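PDB 4DNX: sulfate adenylyltransferase, which catalyses the adenylylation of sulfate by ATP, yielding adenosine 5'-phosphosulfate and diphosphate, the step that opens the route from sulfate to sulfite. Local coordinates for residues Lys194-Gln199 against His291-Arg296; Val225-Leu230 against Tyr282-Met287; Glu276-Ala281 against Thr312-Ala317. All coordinates share one frame; numbering follows the deposited sequence.

Followed from the N terminus, the chain first lays down strand 195-200, runs through helix 206-219 and returns as strand 223-230, its neighbour in the five-stranded parallel sheet. Helix 274-287 then comes to rest on a face of that sheet: its last turns meet strand 223-230 in contact 2, closing a loop of 51 residues. Strand 291-294 follows and pairs with strand 195-200 in contact 1, closing a loop of 91 residues within which contact 2 lies entirely. Contact 3, closing a loop of 30, crosses both, since helix 309-316 turns back onto the earlier turns of helix 274-287. This one helix therefore serves contacts 2 and 3, and Arg284 hydrogen-bonds Gln199 between contacts 1 and 2.

Contact 1 of 3, residues Lys194-Gln199 against His291-Arg296; sequences KIVAFQ and HFIIGR
Ile293 reaches across to Val196 and Phe198 while its backbone joins two neighbouring parallel strands. His291 N donates to Ile195 O, Ala197 N to His291 O (2.8 Å), and Ile293 N to Ala197 O in the straightest of the three bonds, 168° at the hydrogen. The side chain of Ile293 can be followed outward. CB lies 3.9 Å from Ala197 O; CG1, anti to the carbonyl carbon (chi1 -69°), is carried against Val196 CG1 at 3.7 Å. From there CD1 continues past the same methyl and ends 4.0 Å from Phe198 CD1, obliquely to that ring. Branched and aromatic residues suit this face because helix 206-219 packs on it, touching Val196, Phe198, His291 and Ile293. The other face carries Ala197 and Phe292, where the small alanine lets helix 274-287 bring Arg284 close; Phe292 CD1 sits 3.6 Å from Ala197 O, which lies at the ring edge. Toward their C-terminal ends the strands part, the CA atoms of Phe198 and Ile293 standing 5.8 Å from each other, and a water bridges Gln199 N and Ile293 O. Such splaying between the first and fourth strands of a 3-2-1-4-5 sheet marks the switch point of a Rossmann-like fold; here Gln199 begins the family's Gln-X-Arg-Asn motif, which in relatives contributes to nucleotide binding.

Contact 2 of 3, residues Val225-Leu230 against Tyr282-Met287; sequences VIHMLL and YFRQNM
His227 faces Arg284 across the gap between strand 225-230 and helix 282-287, whose short axes pass 11.9 Å apart at an angle of 128°. The CA atoms of His227 and Arg284, 9.0 Å from each other, are the nearest pair across the two segments, so long side chains have to span the distance. Val225 and His227 point toward the helix, as alternate residues of a strand do. Arg284 bends at its second torsion (chi2 62°), which brings the guanidinium to the imidazole. It grips side-on: NE donates to His227 ND1 at 2.8 Å and NH2 to the same nitrogen at 3.1 Å. ND1 lies in the guanidinium plane, but both donors are tilted from the imidazole plane, and the two flat groups stand steeply to each other. The other ring nitrogen, NE2, is hydrogen-bonded to Tyr51 OH. Met287, extended beyond CG, lays SD over one face of the imidazole, 3.6 Å from its centroid, and CE continues to Val225 CG1 at 3.8 Å. A flexible, polarisable thioether suits a place between a ring face and a valine methyl. Phe283 brings CE1 to His227 CE1, edge to edge at 3.9 Å, and the same CE1 lies over the rim of the guanidinium face. A leucine in place of His227 would probably leave Arg284 NE without its acceptor, Tyr51 OH without its ring-nitrogen partner, and Met287 SD without an aromatic face. Gln199 on strand 195-200 also bonds Arg284 NH2, so the arginine links two neighbouring strands to the helix. Ile226 and Met228 point the other way, onto helix 240-254, and strand 223-230 is thus sandwiched between helices 240-254 and 274-287.

Contact 3 of 3, residues Glu276-Ala281 against Thr312-Ala317; sequences EAVLHA and TIFDDA
Phe314 inserts its ring against Ala277, Val278 and Ala281, where helices 276-281 and 312-316 cross almost at right angles (-81°), their short axes 10.4 Å apart. Apolar contacts dominate. Val278 CG2 lies over one face of the phenyl ring, 4.0 Å from CZ, and also meets Ile313 CG2 at 3.8 Å, so a single methyl touches both residues. Ala281 CB approaches Phe314 CE2 at 3.8 Å, and Ala277 CB stands a little farther off, near CE1. Alanines one turn apart suit this position, because their small side chains let the ring come close to the helix backbone. With chi1 at -70°, CG lies beside the backbone N, a setting that carries the phenyl toward the other helix. The polar element is an edge approach: Ala277 O lies in the ring plane, 3.7 Å from Phe314 CZ, while accepting the helical bond from Ala281 N. Ile294 of the intervening strand touches both Ala277 and Phe314. The arrangement belongs to the alpha/beta architecture of the Rossmann-like domain, with helices that precede and follow one strand meeting on the same face of the sheet.

Contact 1 of 3, residues Lys194-Gln199 against His291-Arg296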
loop_
_atom_site.group_PDB
_atom_site.type_symbol
_atom_site.label_atom_id
_atom_site.label_comp_id
_atom_site.label_asym_id
_atom_site.label_seq_id
_atom_site.Cartn_x
_atom_site.Cartn_y
_atom_site.Cartn_z
ATOM N N LYS A 194 15.872 -2.356 -16.356
ATOM C CA LYS A 194 14.883 -2.379 -17.428
ATOM C C LYS A 194 13.677 -3.114 -16.871
ATOM O O LYS A 194 13.804 -4.151 -16.192
ATOM C CB LYS A 194 15.435 -3.047 -18.687
ATOM C CG LYS A 194 16.454 -2.136 -19.385
ATOM C CD LYS A 194 17.091 -2.831 -20.561
ATOM C CE LYS A 194 17.982 -1.844 -21.328
ATOM N NZ LYS A 194 18.905 -2.543 -22.272
ATOM N N ILE A 195 12.501 -2.546 -17.103
ATOM C CA ILE A 195 11.277 -3.041 -16.445
ATOM C C ILE A 195 10.137 -3.053 -17.462
ATOM O O ILE A 195 9.834 -2.001 -18.057
ATOM C CB ILE A 195 10.857 -2.089 -15.247
ATOM C CG1 ILE A 195 12.030 -1.922 -14.246
ATOM C CG2 ILE A 195 9.605 -2.618 -14.557
ATOM C CD1 ILE A 195 12.939 -0.742 -14.564
ATOM N N VAL A 196 9.522 -4.229 -17.688
ATOM C CA VAL A 196 8.346 -4.331 -18.588
ATOM C C VAL A 196 7.071 -4.129 -17.777
ATOM O O VAL A 196 6.978 -4.639 -16.664
ATOM C CB VAL A 196 8.312 -5.750 -19.199
ATOM C CG1 VAL A 196 6.985 -6.002 -19.974
ATOM C CG2 VAL A 196 9.545 -5.985 -20.092
ATOM N N ALA A 197 6.079 -3.383 -18.287
ATOM C CA ALA A 197 4.791 -3.275 -17.580
ATOM C C ALA A 197 3.736 -4.031 -18.394
ATOM O O ALA A 197 3.763 -3.979 -19.669
ATOM C CB ALA A 197 4.385 -1.767 -17.466
ATOM N N PHE A 198 2.839 -4.719 -17.692
ATOM C CA PHE A 198 1.752 -5.484 -18.311
ATOM C C PHE A 198 0.470 -5.198 -17.552
ATOM O O PHE A 198 0.426 -5.437 -16.360
ATOM C CB PHE A 198 2.054 -7.014 -18.258
ATOM C CG PHE A 198 0.934 -7.879 -18.828
ATOM C CD1 PHE A 198 0.709 -7.902 -20.208
ATOM C CD2 PHE A 198 0.107 -8.635 -17.977
ATOM C CE1 PHE A 198 -0.339 -8.707 -20.744
ATOM C CE2 PHE A 198 -0.943 -9.455 -18.533
ATOM C CZ PHE A 198 -1.125 -9.460 -19.870
ATOM N N GLN A 199 -0.582 -4.759 -18.265
ATOM C CA GLN A 199 -1.885 -4.484 -17.640
ATOM C C GLN A 199 -2.788 -5.724 -17.699
ATOM O O GLN A 199 -2.878 -6.380 -18.743
ATOM C CB GLN A 199 -2.592 -3.326 -18.395
ATOM C CG GLN A 199 -3.989 -3.023 -17.861
ATOM C CD GLN A 199 -4.566 -1.716 -18.397
ATOM O OE1 GLN A 199 -3.851 -0.725 -18.556
ATOM N NE2 GLN A 199 -5.873 -1.721 -18.696
ATOM N N HIS A 291 9.470 -0.277 -20.596
ATOM C CA HIS A 291 8.823 -0.954 -21.721
ATOM C C HIS A 291 7.368 -1.239 -21.347
ATOM O O HIS A 291 7.078 -1.532 -20.193
ATOM C CB HIS A 291 9.568 -2.256 -22.029
ATOM C CG HIS A 291 10.946 -2.021 -22.552
ATOM N ND1 HIS A 291 12.028 -1.761 -21.727
ATOM C CD2 HIS A 291 11.418 -1.956 -23.818
ATOM C CE1 HIS A 291 13.102 -1.552 -22.461
ATOM N NE2 HIS A 291 12.761 -1.666 -23.734
ATOM N N PHE A 292 6.468 -1.192 -22.312
ATOM C CA PHE A 292 5.064 -1.422 -22.077
ATOM C C PHE A 292 4.526 -2.332 -23.165
ATOM O O PHE A 292 4.757 -2.072 -24.347
ATOM C CB PHE A 292 4.295 -0.078 -22.115
ATOM C CG PHE A 292 2.796 -0.229 -21.994
ATOM C CD1 PHE A 292 2.235 -1.047 -21.030
ATOM C CD2 PHE A 292 1.955 0.521 -22.817
ATOM C CE1 PHE A 292 0.819 -1.179 -20.900
ATOM C CE2 PHE A 292 0.577 0.406 -22.709
ATOM C CZ PHE A 292 0.003 -0.433 -21.754
ATOM N N ILE A 293 3.851 -3.407 -22.772
ATOM C CA ILE A 293 3.341 -4.393 -23.748
ATOM C C ILE A 293 1.981 -3.902 -24.284
ATOM O O ILE A 293 1.033 -3.660 -23.505
ATOM C CB ILE A 293 3.115 -5.749 -23.079
ATOM C CG1 ILE A 293 4.449 -6.377 -22.688
ATOM C CG2 ILE A 293 2.339 -6.749 -24.013
ATOM C CD1 ILE A 293 4.306 -7.653 -21.839
ATOM N N ILE A 294 1.880 -3.838 -25.605
ATOM C CA ILE A 294 0.617 -3.489 -26.305
ATOM C C ILE A 294 0.399 -4.581 -27.351
ATOM O O ILE A 294 1.196 -4.744 -28.256
ATOM C CB ILE A 294 0.736 -2.107 -27.014
ATOM C CG1 ILE A 294 1.001 -1.019 -25.964
ATOM C CG2 ILE A 294 -0.540 -1.779 -27.938
ATOM C CD1 ILE A 294 0.909 0.409 -26.467
ATOM N N GLY A 295 -0.683 -5.321 -27.191
ATOM C CA GLY A 295 -1.090 -6.364 -28.144
ATOM C C GLY A 295 -2.170 -5.929 -29.125
ATOM O O GLY A 295 -2.376 -4.737 -29.347
ATOM N N ARG A 296 -2.890 -6.895 -29.691
ATOM C CA ARG A 296 -3.973 -6.632 -30.647
ATOM C C ARG A 296 -5.173 -6.023 -29.948
ATOM O O ARG A 296 -5.538 -6.460 -28.842
ATOM C CB ARG A 296 -4.364 -7.967 -31.271
ATOM C CG ARG A 296 -5.414 -7.914 -32.347
ATOM C CD ARG A 296 -5.706 -9.331 -32.845
ATOM N NE ARG A 296 -4.605 -9.854 -33.645
ATOM C CZ ARG A 296 -4.566 -9.849 -34.976
ATOM N NH1 ARG A 296 -5.568 -9.347 -35.684
ATOM N NH2 ARG A 296 -3.518 -10.348 -35.603
HETATM O O HOH W 1 -0.330 -4.504 -21.149
#

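Contact 2 of 3, residues Val225-Leu230 against Tyr282-Met287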
loop_
_atom_site.group_PDB
_atom_site.type_symbol
_atom_site.label_atom_id
_atom_site.label_comp_id
_atom_site.label_asym_id
_atom_site.label_seq_id
_atom_site.Cartn_x
_atom_site.Cartn_y
_atom_site.Cartn_z
ATOM N N VAL A 225 6.281 -5.450 -13.979
ATOM C CA VAL A 225 5.269 -4.934 -13.078
ATOM C C VAL A 225 3.938 -5.375 -13.703
ATOM O O VAL A 225 3.652 -4.975 -14.865
ATOM C CB VAL A 225 5.324 -3.392 -12.988
ATOM C CG1 VAL A 225 4.175 -2.920 -12.039
ATOM C CG2 VAL A 225 6.684 -2.925 -12.407
ATOM N N ILE A 226 3.156 -6.159 -12.948
ATOM C CA ILE A 226 1.797 -6.599 -13.394
ATOM C C ILE A 226 0.933 -5.520 -12.756
ATOM O O ILE A 226 0.884 -5.403 -11.525
ATOM C CB ILE A 226 1.467 -7.982 -12.855
ATOM C CG1 ILE A 226 2.433 -9.035 -13.478
ATOM C CG2 ILE A 226 0.007 -8.306 -13.229
ATOM C CD1 ILE A 226 2.273 -10.487 -13.002
ATOM N N HIS A 227 0.330 -4.693 -13.588
ATOM C CA HIS A 227 -0.335 -3.454 -13.119
ATOM C C HIS A 227 -1.829 -3.720 -13.312
ATOM O O HIS A 227 -2.347 -3.601 -14.424
ATOM C CB HIS A 227 0.194 -2.293 -13.964
ATOM C CG HIS A 227 0.073 -0.945 -13.296
ATOM N ND1 HIS A 227 -0.175 0.208 -14.009
ATOM C CD2 HIS A 227 0.128 -0.580 -11.999
ATOM C CE1 HIS A 227 -0.224 1.245 -13.183
ATOM N NE2 HIS A 227 -0.055 0.795 -11.948
ATOM N N MET A 228 -2.497 -4.092 -12.230
ATOM C CA MET A 228 -3.892 -4.567 -12.328
ATOM C C MET A 228 -4.866 -3.398 -12.277
ATOM O O MET A 228 -4.677 -2.439 -11.493
ATOM C CB MET A 228 -4.211 -5.557 -11.197
ATOM C CG MET A 228 -3.429 -6.983 -11.292
ATOM S SD MET A 228 -3.820 -8.035 -9.891
ATOM C CE MET A 228 -3.298 -7.035 -8.472
ATOM N N LEU A 229 -5.878 -3.445 -13.136
ATOM C CA LEU A 229 -6.851 -2.364 -13.144
ATOM C C LEU A 229 -7.853 -2.718 -12.043
ATOM O O LEU A 229 -8.575 -3.715 -12.144
ATOM C CB LEU A 229 -7.510 -2.235 -14.532
ATOM C CG LEU A 229 -8.704 -1.259 -14.581
ATOM C CD1 LEU A 229 -8.395 0.106 -13.897
ATOM C CD2 LEU A 229 -9.045 -1.091 -16.042
ATOM N N LEU A 230 -7.879 -1.914 -10.972
ATOM C CA LEU A 230 -8.785 -2.106 -9.856
ATOM C C LEU A 230 -10.090 -1.345 -10.108
ATOM O O LEU A 230 -10.070 -0.234 -10.634
ATOM C CB LEU A 230 -8.150 -1.535 -8.571
ATOM C CG LEU A 230 -6.774 -2.163 -8.335
ATOM C CD1 LEU A 230 -6.090 -1.409 -7.183
ATOM C CD2 LEU A 230 -6.852 -3.639 -8.025
ATOM N N TYR A 282 2.035 6.807 -21.024
ATOM C CA TYR A 282 2.397 7.983 -20.239
ATOM C C TYR A 282 2.500 7.652 -18.743
ATOM O O TYR A 282 3.555 7.922 -18.110
ATOM C CB TYR A 282 1.328 9.031 -20.473
ATOM C CG TYR A 282 1.617 10.379 -19.817
ATOM C CD1 TYR A 282 1.442 10.554 -18.440
ATOM C CD2 TYR A 282 2.027 11.445 -20.589
ATOM C CE1 TYR A 282 1.742 11.812 -17.838
ATOM C CE2 TYR A 282 2.310 12.698 -20.038
ATOM C CZ TYR A 282 2.165 12.864 -18.651
ATOM O OH TYR A 282 2.469 14.096 -18.111
ATOM N N PHE A 283 1.452 7.056 -18.169
ATOM C CA PHE A 283 1.503 6.801 -16.729
ATOM C C PHE A 283 2.423 5.649 -16.313
ATOM O O PHE A 283 2.947 5.643 -15.186
ATOM C CB PHE A 283 0.128 6.810 -16.027
ATOM C CG PHE A 283 -0.818 5.685 -16.366
ATOM C CD1 PHE A 283 -0.709 4.440 -15.744
ATOM C CD2 PHE A 283 -1.950 5.968 -17.145
ATOM C CE1 PHE A 283 -1.694 3.413 -16.007
ATOM C CE2 PHE A 283 -2.929 4.985 -17.428
ATOM C CZ PHE A 283 -2.814 3.705 -16.841
ATOM N N ARG A 284 2.677 4.748 -17.265
ATOM C CA ARG A 284 3.626 3.671 -16.997
ATOM C C ARG A 284 5.043 4.212 -16.973
ATOM O O ARG A 284 5.906 3.696 -16.240
ATOM C CB ARG A 284 3.469 2.525 -18.010
ATOM C CG ARG A 284 2.575 1.380 -17.523
ATOM C CD ARG A 284 1.238 1.830 -17.286
ATOM N NE ARG A 284 0.228 0.879 -16.743
ATOM C CZ ARG A 284 -0.876 0.432 -17.355
ATOM N NH1 ARG A 284 -1.104 0.641 -18.650
ATOM N NH2 ARG A 284 -1.793 -0.242 -16.648
ATOM N N GLN A 285 5.334 5.218 -17.784
ATOM C CA GLN A 285 6.671 5.850 -17.700
ATOM C C GLN A 285 6.784 6.534 -16.350
ATOM O O GLN A 285 7.838 6.433 -15.681
ATOM C CB GLN A 285 6.910 6.840 -18.851
ATOM C CG GLN A 285 8.329 7.463 -18.784
ATOM C CD GLN A 285 8.659 8.360 -19.967
ATOM O OE1 GLN A 285 8.305 8.064 -21.117
ATOM N NE2 GLN A 285 9.405 9.439 -19.698
ATOM N N ASN A 286 5.716 7.233 -15.938
ATOM C CA ASN A 286 5.758 7.874 -14.602
ATOM C C ASN A 286 6.035 6.919 -13.418
ATOM O O ASN A 286 6.750 7.270 -12.500
ATOM C CB ASN A 286 4.490 8.712 -14.349
ATOM C CG ASN A 286 4.604 10.090 -14.948
ATOM O OD1 ASN A 286 5.711 10.574 -15.196
ATOM N ND2 ASN A 286 3.469 10.754 -15.137
ATOM N N MET A 287 5.495 5.707 -13.486
ATOM C CA MET A 287 5.710 4.712 -12.442
ATOM C C MET A 287 7.108 4.038 -12.543
ATOM O O MET A 287 7.530 3.412 -11.568
ATOM C CB MET A 287 4.543 3.720 -12.399
ATOM C CG MET A 287 4.764 2.548 -13.290
ATOM S SD MET A 287 3.242 1.549 -13.329
ATOM C CE MET A 287 3.887 0.128 -14.266
#

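Contact 3 of 3, residues Glu276-Ala281 against Thr312-Ala317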
loop_
_atom_site.group_PDB
_atom_site.type_symbol
_atom_site.label_atom_id
_atom_site.label_comp_id
_atom_site.label_asym_id
_atom_site.label_seq_id
_atom_site.Cartn_x
_atom_site.Cartn_y
_atom_site.Cartn_z
ATOM N N GLU A 276 -6.114 5.768 -25.795
ATOM C CA GLU A 276 -5.964 5.344 -24.427
ATOM C C GLU A 276 -4.615 4.641 -24.243
ATOM O O GLU A 276 -4.017 4.741 -23.172
ATOM C CB GLU A 276 -7.124 4.441 -24.007
ATOM C CG GLU A 276 -7.119 4.106 -22.543
ATOM C CD GLU A 276 -8.459 3.603 -22.053
ATOM O OE1 GLU A 276 -9.219 3.131 -22.924
ATOM O OE2 GLU A 276 -8.720 3.682 -20.822
ATOM N N ALA A 277 -4.130 3.976 -25.310
ATOM C CA ALA A 277 -2.821 3.316 -25.259
ATOM C C ALA A 277 -1.717 4.356 -25.002
ATOM O O ALA A 277 -0.757 4.074 -24.270
ATOM C CB ALA A 277 -2.546 2.508 -26.559
ATOM N N VAL A 278 -1.845 5.556 -25.583
ATOM C CA VAL A 278 -0.864 6.607 -25.313
ATOM C C VAL A 278 -0.922 7.056 -23.836
ATOM O O VAL A 278 0.139 7.300 -23.195
ATOM C CB VAL A 278 -1.048 7.818 -26.267
ATOM C CG1 VAL A 278 -0.000 8.882 -25.965
ATOM C CG2 VAL A 278 -0.926 7.306 -27.735
ATOM N N LEU A 279 -2.137 7.210 -23.319
ATOM C CA LEU A 279 -2.294 7.530 -21.894
ATOM C C LEU A 279 -1.643 6.458 -21.001
ATOM O O LEU A 279 -0.917 6.788 -20.036
ATOM C CB LEU A 279 -3.780 7.668 -21.559
ATOM C CG LEU A 279 -4.028 8.089 -20.117
ATOM C CD1 LEU A 279 -3.431 9.502 -19.857
ATOM C CD2 LEU A 279 -5.560 8.062 -19.837
ATOM N N HIS A 280 -1.899 5.177 -21.330
ATOM C CA HIS A 280 -1.264 4.028 -20.638
ATOM C C HIS A 280 0.247 4.109 -20.642
ATOM O O HIS A 280 0.847 3.920 -19.592
ATOM C CB HIS A 280 -1.681 2.723 -21.290
ATOM C CG HIS A 280 -3.092 2.322 -21.016
ATOM N ND1 HIS A 280 -3.687 1.256 -21.676
ATOM C CD2 HIS A 280 -4.029 2.825 -20.177
ATOM C CE1 HIS A 280 -4.931 1.119 -21.235
ATOM N NE2 HIS A 280 -5.162 2.054 -20.321
ATOM N N ALA A 281 0.848 4.410 -21.797
ATOM C CA ALA A 281 2.309 4.562 -21.888
ATOM C C ALA A 281 2.793 5.717 -21.007
ATOM O O ALA A 281 3.801 5.606 -20.271
ATOM C CB ALA A 281 2.761 4.714 -23.355
ATOM N N THR A 312 0.626 1.442 -33.802
ATOM C CA THR A 312 1.147 2.365 -34.830
ATOM C C THR A 312 0.919 3.855 -34.500
ATOM O O THR A 312 1.559 4.721 -35.092
ATOM C CB THR A 312 0.626 2.041 -36.239
ATOM O OG1 THR A 312 -0.806 2.158 -36.259
ATOM C CG2 THR A 312 1.068 0.620 -36.643
ATOM N N ILE A 313 0.022 4.143 -33.559
ATOM C CA ILE A 313 -0.218 5.539 -33.178
ATOM C C ILE A 313 1.114 6.142 -32.669
ATOM O O ILE A 313 1.353 7.351 -32.784
ATOM C CB ILE A 313 -1.319 5.653 -32.089
ATOM C CG1 ILE A 313 -1.720 7.124 -31.882
ATOM C CG2 ILE A 313 -0.920 4.959 -30.746
ATOM C CD1 ILE A 313 -3.061 7.294 -31.144
ATOM N N PHE A 314 2.001 5.287 -32.147
ATOM C CA PHE A 314 3.282 5.772 -31.620
ATOM C C PHE A 314 4.276 6.177 -32.721
ATOM O O PHE A 314 5.211 6.928 -32.440
ATOM C CB PHE A 314 3.916 4.734 -30.654
ATOM C CG PHE A 314 3.168 4.599 -29.369
ATOM C CD1 PHE A 314 2.149 3.667 -29.263
ATOM C CD2 PHE A 314 3.440 5.423 -28.267
ATOM C CE1 PHE A 314 1.419 3.531 -28.106
ATOM C CE2 PHE A 314 2.698 5.284 -27.077
ATOM C CZ PHE A 314 1.692 4.343 -26.997
ATOM N N ASP A 315 4.046 5.716 -33.953
ATOM C CA ASP A 315 4.932 6.009 -35.098
ATOM C C ASP A 315 4.735 7.411 -35.643
ATOM O O ASP A 315 5.698 8.097 -35.992
ATOM C CB ASP A 315 4.684 5.036 -36.260
ATOM C CG ASP A 315 5.096 3.615 -35.940
ATOM O OD1 ASP A 315 6.002 3.420 -35.098
ATOM O OD2 ASP A 315 4.509 2.696 -36.549
ATOM N N ASP A 316 3.476 7.826 -35.745
ATOM C CA ASP A 316 3.169 9.070 -36.441
ATOM C C ASP A 316 2.566 10.117 -35.524
ATOM O O ASP A 316 3.087 11.236 -35.449
ATOM C CB ASP A 316 2.262 8.818 -37.660
ATOM C CG ASP A 316 1.529 7.476 -37.586
ATOM O OD1 ASP A 316 1.008 7.146 -36.497
ATOM O OD2 ASP A 316 1.489 6.759 -38.613
ATOM N N ALA A 317 1.496 9.756 -34.817
ATOM C CA ALA A 317 0.708 10.754 -34.114
ATOM C C ALA A 317 1.372 11.285 -32.846
ATOM O O ALA A 317 1.251 12.472 -32.543
ATOM C CB ALA A 317 -0.730 10.257 -33.818
#